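Local coordinates for agarase (Pseudoalteromonas fuliginea, PDB 6XJ9), which probably hydrolyses agarose-type galactans of red algal cell walls, as a glycoside hydrolase of family 50, at residues 240-252 with 399-411. Sequence-based numbering, arbitrary orientation.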
ATOM      1  N   SER A 240      -5.150 -22.240  -5.240  1.00 31.80           N
ATOM      2  CA  SER A 240      -4.736 -23.625  -5.383  1.00 33.83           C
ATOM      3  C   SER A 240      -3.549 -23.910  -4.473  1.00 32.84           C
ATOM      4  O   SER A 240      -2.732 -23.026  -4.219  1.00 30.79           O
ATOM      5  CB  SER A 240      -4.420 -23.971  -6.822  1.00 35.50           C
ATOM      6  OG  SER A 240      -3.290 -23.239  -7.283  1.00 37.18           O
ATOM      7  N   GLU A 241      -3.463 -25.168  -4.033  1.00 32.57           N
ATOM      8  CA  GLU A 241      -2.387 -25.650  -3.187  1.00 35.64           C
ATOM      9  C   GLU A 241      -1.018 -25.314  -3.780  1.00 35.24           C
ATOM     10  O   GLU A 241      -0.082 -25.060  -3.029  1.00 37.02           O
ATOM     11  CB  GLU A 241      -2.559 -27.147  -2.934  1.00 39.10           C
ATOM     12  CG  GLU A 241      -1.485 -27.738  -2.047  1.00 41.96           C
ATOM     13  CD  GLU A 241      -1.894 -29.050  -1.410  1.00 45.69           C
ATOM     14  OE1 GLU A 241      -3.100 -29.221  -1.133  1.00 47.79           O
ATOM     15  OE2 GLU A 241      -1.007 -29.896  -1.193  1.00 48.61           O
ATOM     16  N   ALA A 242      -0.908 -25.317  -5.119  1.00 33.93           N
ATOM     17  CA  ALA A 242       0.358 -25.096  -5.810  1.00 33.40           C
ATOM     18  C   ALA A 242       0.915 -23.706  -5.517  1.00 31.40           C
ATOM     19  O   ALA A 242       2.120 -23.476  -5.626  1.00 30.60           O
ATOM     20  CB  ALA A 242       0.194 -25.302  -7.306  1.00 33.43           C
ATOM     21  N   GLU A 243       0.029 -22.768  -5.177  1.00 30.97           N
ATOM     22  CA  GLU A 243       0.457 -21.405  -4.901  1.00 30.94           C
ATOM     23  C   GLU A 243       1.286 -21.366  -3.619  1.00 27.34           C
ATOM     24  O   GLU A 243       2.169 -20.521  -3.488  1.00 27.75           O
ATOM     25  CB  GLU A 243      -0.751 -20.472  -4.794  1.00 32.70           C
ATOM     26  CG  GLU A 243      -1.524 -20.315  -6.089  1.00 33.61           C
ATOM     27  CD  GLU A 243      -2.564 -19.210  -6.026  1.00 34.94           C
ATOM     28  OE1 GLU A 243      -2.176 -18.035  -6.134  1.00 39.13           O
ATOM     29  OE2 GLU A 243      -3.752 -19.522  -5.850  1.00 34.12           O
ATOM     30  N   LEU A 244       0.983 -22.276  -2.684  1.00 27.09           N
ATOM     31  CA  LEU A 244       1.689 -22.391  -1.412  1.00 27.66           C
ATOM     32  C   LEU A 244       3.145 -22.781  -1.678  1.00 29.50           C
ATOM     33  O   LEU A 244       4.055 -22.185  -1.112  1.00 29.13           O
ATOM     34  CB  LEU A 244       1.008 -23.443  -0.523  1.00 27.28           C
ATOM     35  CG  LEU A 244      -0.459 -23.224  -0.135  1.00 26.93           C
ATOM     36  CD1 LEU A 244      -0.892 -24.239   0.918  1.00 24.51           C
ATOM     37  CD2 LEU A 244      -0.698 -21.812   0.380  1.00 27.04           C
ATOM     38  N   LEU A 245       3.359 -23.765  -2.569  1.00 30.32           N
ATOM     39  CA  LEU A 245       4.708 -24.237  -2.872  1.00 30.73           C
ATOM     40  C   LEU A 245       5.457 -23.128  -3.606  1.00 30.10           C
ATOM     41  O   LEU A 245       6.626 -22.858  -3.331  1.00 29.83           O
ATOM     42  CB  LEU A 245       4.647 -25.505  -3.734  1.00 31.88           C
ATOM     43  CG  LEU A 245       3.667 -26.601  -3.310  1.00 33.28           C
ATOM     44  CD1 LEU A 245       3.830 -27.830  -4.198  1.00 34.87           C
ATOM     45  CD2 LEU A 245       3.848 -26.986  -1.851  1.00 34.75           C
ATOM     46  N   SER A 246       4.745 -22.504  -4.550  1.00 28.91           N
ATOM     47  CA  SER A 246       5.150 -21.311  -5.271  1.00 29.32           C
ATOM     48  C   SER A 246       5.607 -20.222  -4.294  1.00 29.99           C
ATOM     49  O   SER A 246       6.699 -19.661  -4.435  1.00 30.07           O
ATOM     50  CB  SER A 246       3.980 -20.857  -6.113  1.00 29.78           C
ATOM     51  OG  SER A 246       4.319 -19.736  -6.896  1.00 32.87           O
ATOM     52  N   ASP A 247       4.761 -19.928  -3.295  1.00 29.23           N
ATOM     53  CA  ASP A 247       5.052 -18.917  -2.285  1.00 27.06           C
ATOM     54  C   ASP A 247       6.391 -19.210  -1.605  1.00 25.58           C
ATOM     55  O   ASP A 247       7.227 -18.322  -1.486  1.00 25.55           O
ATOM     56  CB  ASP A 247       3.934 -18.805  -1.240  1.00 26.80           C
ATOM     57  CG  ASP A 247       2.606 -18.236  -1.734  1.00 26.87           C
ATOM     58  OD1 ASP A 247       2.590 -17.540  -2.761  1.00 25.76           O
ATOM     59  OD2 ASP A 247       1.582 -18.528  -1.087  1.00 26.06           O
ATOM     60  N   LYS A 248       6.583 -20.459  -1.169  1.00 26.83           N
ATOM     61  CA  LYS A 248       7.753 -20.885  -0.409  1.00 28.15           C
ATOM     62  C   LYS A 248       9.043 -20.677  -1.202  1.00 30.10           C
ATOM     63  O   LYS A 248      10.004 -20.117  -0.676  1.00 28.32           O
ATOM     64  CB  LYS A 248       7.595 -22.345   0.017  1.00 28.24           C
ATOM     65  CG  LYS A 248       8.815 -22.967   0.682  1.00 27.99           C
ATOM     66  CD  LYS A 248       8.549 -24.367   1.161  1.00 28.22           C
ATOM     67  CE  LYS A 248       8.460 -25.358   0.023  1.00 29.08           C
ATOM     68  NZ  LYS A 248       8.139 -26.718   0.518  1.00 29.76           N
ATOM     69  N   LYS A 249       9.055 -21.142  -2.461  1.00 32.32           N
ATOM     70  CA  LYS A 249      10.211 -21.005  -3.335  1.00 33.86           C
ATOM     71  C   LYS A 249      10.638 -19.543  -3.426  1.00 31.73           C
ATOM     72  O   LYS A 249      11.813 -19.227  -3.245  1.00 32.07           O
ATOM     73  CB  LYS A 249       9.893 -21.529  -4.741  1.00 36.40           C
ATOM     74  CG  LYS A 249       9.570 -23.016  -4.817  1.00 42.57           C
ATOM     75  CD  LYS A 249      10.561 -23.876  -4.049  1.00 46.19           C
ATOM     76  CE  LYS A 249       9.933 -25.083  -3.381  1.00 47.75           C
ATOM     77  NZ  LYS A 249      10.928 -25.822  -2.566  1.00 46.62           N
ATOM     78  N   GLN A 250       9.667 -18.673  -3.718  1.00 29.12           N
ATOM     79  CA  GLN A 250       9.879 -17.254  -3.935  1.00 31.12           C
ATOM     80  C   GLN A 250      10.382 -16.571  -2.661  1.00 30.98           C
ATOM     81  O   GLN A 250      11.313 -15.765  -2.708  1.00 29.28           O
ATOM     82  CB  GLN A 250       8.589 -16.623  -4.472  1.00 34.69           C
ATOM     83  CG  GLN A 250       8.662 -15.117  -4.684  1.00 37.60           C
ATOM     84  CD  GLN A 250       9.885 -14.689  -5.462  1.00 42.95           C
ATOM     85  OE1 GLN A 250      10.681 -15.514  -5.914  1.00 45.64           O
ATOM     86  NE2 GLN A 250      10.051 -13.383  -5.614  1.00 43.15           N
ATOM     87  N   GLU A 251       9.766 -16.887  -1.518  1.00 30.68           N
ATOM     88  CA  GLU A 251      10.144 -16.213  -0.284  1.00 29.94           C
ATOM     89  C   GLU A 251      11.553 -16.631   0.139  1.00 31.33           C
ATOM     90  O   GLU A 251      12.277 -15.826   0.724  1.00 30.19           O
ATOM     91  CB  GLU A 251       9.148 -16.488   0.839  1.00 28.96           C
ATOM     92  CG  GLU A 251       9.445 -15.693   2.101  1.00 26.49           C
ATOM     93  CD  GLU A 251       8.440 -15.836   3.229  1.00 27.52           C
ATOM     94  OE1 GLU A 251       7.611 -16.787   3.186  1.00 26.67           O
ATOM     95  OE2 GLU A 251       8.482 -14.985   4.145  1.00 26.97           O
ATOM     96  N   ALA A 252      11.928 -17.883  -0.161  1.00 32.10           N
ATOM     97  CA  ALA A 252      13.197 -18.454   0.275  1.00 34.89           C
ATOM     98  C   ALA A 252      14.369 -17.632  -0.254  1.00 35.22           C
ATOM     99  O   ALA A 252      15.335 -17.392   0.472  1.00 38.73           O
ATOM    100  CB  ALA A 252      13.302 -19.903  -0.145  1.00 34.91           C
ATOM    101  N   ALA A 399      -2.272 -24.553  10.547  1.00 22.71           N
ATOM    102  CA  ALA A 399      -1.369 -25.690  10.678  1.00 24.48           C
ATOM    103  C   ALA A 399      -1.502 -26.618   9.465  1.00 25.10           C
ATOM    104  O   ALA A 399      -0.501 -27.124   8.967  1.00 24.59           O
ATOM    105  CB  ALA A 399      -1.641 -26.436  11.962  1.00 25.48           C
ATOM    106  N   ALA A 400      -2.739 -26.846   8.995  1.00 23.38           N
ATOM    107  CA  ALA A 400      -2.938 -27.638   7.786  1.00 24.08           C
ATOM    108  C   ALA A 400      -2.148 -27.036   6.619  1.00 25.74           C
ATOM    109  O   ALA A 400      -1.466 -27.753   5.882  1.00 27.50           O
ATOM    110  CB  ALA A 400      -4.410 -27.770   7.472  1.00 22.06           C
ATOM    111  N   ASN A 401      -2.217 -25.708   6.480  1.00 24.83           N
ATOM    112  CA  ASN A 401      -1.502 -24.994   5.433  1.00 24.85           C
ATOM    113  C   ASN A 401       0.010 -25.177   5.553  1.00 24.63           C
ATOM    114  O   ASN A 401       0.695 -25.271   4.533  1.00 23.62           O
ATOM    115  CB  ASN A 401      -1.940 -23.533   5.352  1.00 24.76           C
ATOM    116  CG  ASN A 401      -3.350 -23.410   4.820  1.00 26.29           C
ATOM    117  OD1 ASN A 401      -3.835 -24.307   4.120  1.00 25.62           O
ATOM    118  ND2 ASN A 401      -4.015 -22.316   5.157  1.00 24.58           N
ATOM    119  N   LEU A 402       0.514 -25.227   6.793  1.00 23.27           N
ATOM    120  CA  LEU A 402       1.940 -25.403   7.037  1.00 23.56           C
ATOM    121  C   LEU A 402       2.399 -26.757   6.506  1.00 24.31           C
ATOM    122  O   LEU A 402       3.495 -26.870   5.953  1.00 26.79           O
ATOM    123  CB  LEU A 402       2.236 -25.317   8.538  1.00 21.60           C
ATOM    124  CG  LEU A 402       2.160 -23.934   9.187  1.00 22.46           C
ATOM    125  CD1 LEU A 402       2.680 -24.020  10.615  1.00 22.56           C
ATOM    126  CD2 LEU A 402       2.960 -22.902   8.403  1.00 20.76           C
ATOM    127  N   GLU A 403       1.587 -27.790   6.748  1.00 24.94           N
ATOM    128  CA  GLU A 403       1.937 -29.131   6.313  1.00 25.90           C
ATOM    129  C   GLU A 403       1.810 -29.230   4.795  1.00 26.29           C
ATOM    130  O   GLU A 403       2.640 -29.864   4.146  1.00 25.16           O
ATOM    131  CB  GLU A 403       1.083 -30.179   7.018  1.00 27.16           C
ATOM    132  CG  GLU A 403       1.502 -31.595   6.664  1.00 29.58           C
ATOM    133  CD  GLU A 403       0.793 -32.682   7.449  1.00 29.83           C
ATOM    134  OE1 GLU A 403      -0.215 -32.372   8.109  1.00 29.09           O
ATOM    135  OE2 GLU A 403       1.257 -33.834   7.397  1.00 31.01           O
ATOM    136  N   ARG A 404       0.785 -28.573   4.233  1.00 25.89           N
ATOM    137  CA  ARG A 404       0.631 -28.519   2.786  1.00 26.75           C
ATOM    138  C   ARG A 404       1.851 -27.831   2.170  1.00 26.14           C
ATOM    139  O   ARG A 404       2.340 -28.242   1.120  1.00 26.61           O
ATOM    140  CB  ARG A 404      -0.670 -27.799   2.406  1.00 28.31           C
ATOM    141  CG  ARG A 404      -1.922 -28.663   2.510  1.00 30.38           C
ATOM    142  CD  ARG A 404      -3.117 -28.069   1.777  1.00 32.93           C
ATOM    143  NE  ARG A 404      -3.870 -27.254   2.702  1.00 35.71           N
ATOM    144  CZ  ARG A 404      -5.178 -27.313   2.951  1.00 36.39           C
ATOM    145  NH1 ARG A 404      -5.977 -28.143   2.296  1.00 34.64           N
ATOM    146  NH2 ARG A 404      -5.684 -26.495   3.857  1.00 32.58           N
ATOM    147  N   LYS A 405       2.348 -26.795   2.853  1.00 23.91           N
ATOM    148  CA  LYS A 405       3.334 -25.893   2.279  1.00 24.66           C
ATOM    149  C   LYS A 405       4.744 -26.451   2.471  1.00 24.46           C
ATOM    150  O   LYS A 405       5.580 -26.320   1.578  1.00 24.85           O
ATOM    151  CB  LYS A 405       3.229 -24.499   2.910  1.00 22.05           C
ATOM    152  CG  LYS A 405       4.106 -23.423   2.288  1.00 23.22           C
ATOM    153  CD  LYS A 405       3.749 -22.054   2.839  1.00 23.18           C
ATOM    154  CE  LYS A 405       4.615 -20.932   2.313  1.00 22.94           C
ATOM    155  NZ  LYS A 405       4.142 -19.628   2.842  1.00 20.20           N
ATOM    156  N   TYR A 406       4.987 -27.035   3.649  1.00 24.43           N
ATOM    157  CA  TYR A 406       6.336 -27.327   4.111  1.00 25.55           C
ATOM    158  C   TYR A 406       6.485 -28.808   4.440  1.00 25.21           C
ATOM    159  O   TYR A 406       7.540 -29.245   4.894  1.00 26.96           O
ATOM    160  CB  TYR A 406       6.625 -26.569   5.411  1.00 24.51           C
ATOM    161  CG  TYR A 406       6.658 -25.061   5.323  1.00 23.37           C
ATOM    162  CD1 TYR A 406       7.664 -24.404   4.639  1.00 22.90           C
ATOM    163  CD2 TYR A 406       5.712 -24.285   5.979  1.00 23.61           C
ATOM    164  CE1 TYR A 406       7.709 -23.018   4.567  1.00 23.33           C
ATOM    165  CE2 TYR A 406       5.746 -22.897   5.925  1.00 23.33           C
ATOM    166  CZ  TYR A 406       6.751 -22.259   5.222  1.00 23.27           C
ATOM    167  OH  TYR A 406       6.798 -20.893   5.161  1.00 22.65           O
ATOM    168  N   GLY A 407       5.411 -29.574   4.260  1.00 26.84           N
ATOM    169  CA  GLY A 407       5.412 -30.944   4.752  1.00 30.31           C
ATOM    170  C   GLY A 407       5.468 -31.986   3.635  1.00 33.27           C
ATOM    171  O   GLY A 407       5.220 -33.163   3.895  1.00 34.17           O
ATOM    172  N   GLN A 408       5.775 -31.544   2.406  1.00 35.27           N
ATOM    173  CA  GLN A 408       5.834 -32.428   1.249  1.00 40.48           C
ATOM    174  C   GLN A 408       6.908 -33.476   1.500  1.00 40.34           C
ATOM    175  O   GLN A 408       7.965 -33.150   2.030  1.00 39.68           O
ATOM    176  CB  GLN A 408       6.275 -31.685  -0.017  1.00 40.80           C
ATOM    177  CG  GLN A 408       5.422 -30.480  -0.379  1.00 45.19           C
ATOM    178  CD  GLN A 408       5.967 -29.208   0.225  1.00 47.54           C
ATOM    179  OE1 GLN A 408       6.447 -29.181   1.359  1.00 44.65           O
ATOM    180  NE2 GLN A 408       5.897 -28.133  -0.541  1.00 49.60           N
ATOM    181  N   ASN A 409       6.625 -34.724   1.110  1.00 46.61           N
ATOM    182  CA  ASN A 409       7.622 -35.783   1.141  1.00 46.25           C
ATOM    183  C   ASN A 409       8.018 -36.039   2.594  1.00 45.37           C
ATOM    184  O   ASN A 409       9.171 -36.354   2.884  1.00 48.81           O
ATOM    185  CB  ASN A 409       8.813 -35.430   0.244  1.00 50.71           C
ATOM    186  CG  ASN A 409       9.388 -36.609  -0.511  1.00 54.84           C
ATOM    187  OD1 ASN A 409       9.537 -37.699   0.036  1.00 57.27           O
ATOM    188  ND2 ASN A 409       9.730 -36.391  -1.769  1.00 56.58           N
ATOM    189  N   ASN A 410       7.037 -35.871   3.490  1.00 43.92           N
ATOM    190  CA  ASN A 410       7.123 -36.142   4.921  1.00 43.32           C
ATOM    191  C   ASN A 410       8.224 -35.319   5.596  1.00 38.75           C
ATOM    192  O   ASN A 410       8.724 -35.704   6.652  1.00 38.87           O
ATOM    193  CB  ASN A 410       7.169 -37.642   5.234  1.00 47.95           C
ATOM    194  CG  ASN A 410       5.791 -38.262   5.335  1.00 50.26           C
ATOM    195  OD1 ASN A 410       5.051 -37.994   6.280  1.00 53.68           O
ATOM    196  ND2 ASN A 410       5.437 -39.094   4.368  1.00 50.76           N
ATOM    197  N   ALA A 411       8.569 -34.167   5.009  1.00 35.75           N
ATOM    198  CA  ALA A 411       9.502 -33.241   5.630  1.00 34.21           C
ATOM    199  C   ALA A 411       8.937 -32.757   6.969  1.00 32.32           C
ATOM    200  O   ALA A 411       7.741 -32.885   7.238  1.00 31.48           O
ATOM    201  CB  ALA A 411       9.799 -32.096   4.690  1.00 32.99           C
TER
HETATM  202  O   HOH W   1       1.998 -19.398   1.332  1.00 24.12           O
HETATM  203  O   HOH W   2       8.158 -19.390   3.013  1.00 26.49           O
HETATM  204  O   HOH W   3       5.604 -17.183   1.598  1.00 29.82           O
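A helix-helix packing between helix 242-252 and the C-terminal end of helix 397-406 brings K248 against K405 and Y406. The ammonium of K248 donates to K405 O (NZ to O 2.8 Å), lying in the carbonyl plane. This carbonyl belongs to the last helical turn, just before G407 departs from helical geometry, where the dipole would probably favour a positive charge. A bend at chi3 (73°) turns NZ toward that oxygen while K248 CD passes Y406 CD1 at 3.6 Å. With an alanine here, K405 O is likely to lose its charged donor and Y406 CD1 the methylene packed against it. The axes of 242-252 and 399-406 approach to 8.7 Å, with a crossing angle of -70°; helix 413-428 also packs on Y406, through K416 and V420. L244 and K405 have the nearest CA atoms, 5.3 Å apart. Fully extended, K405 runs over L244 O (CG to O 3.6 Å), and its NZ, salt-bridged to D741, is linked through one water to D247 OD2 and through another to E251 OE1; D247 also pairs with R742 and E251 with R424. L244 CD1 rests on R404 CB at 3.9 Å. R404 NE and NH2 both grip N401 OD1 side-on, while NH2 also bonds E225 O and N401 ND2 bonds V739 O. E241 OE1 comes to 3.1 Å from R404 CD, at the guanidinium edge, too far from NE for a salt bridge.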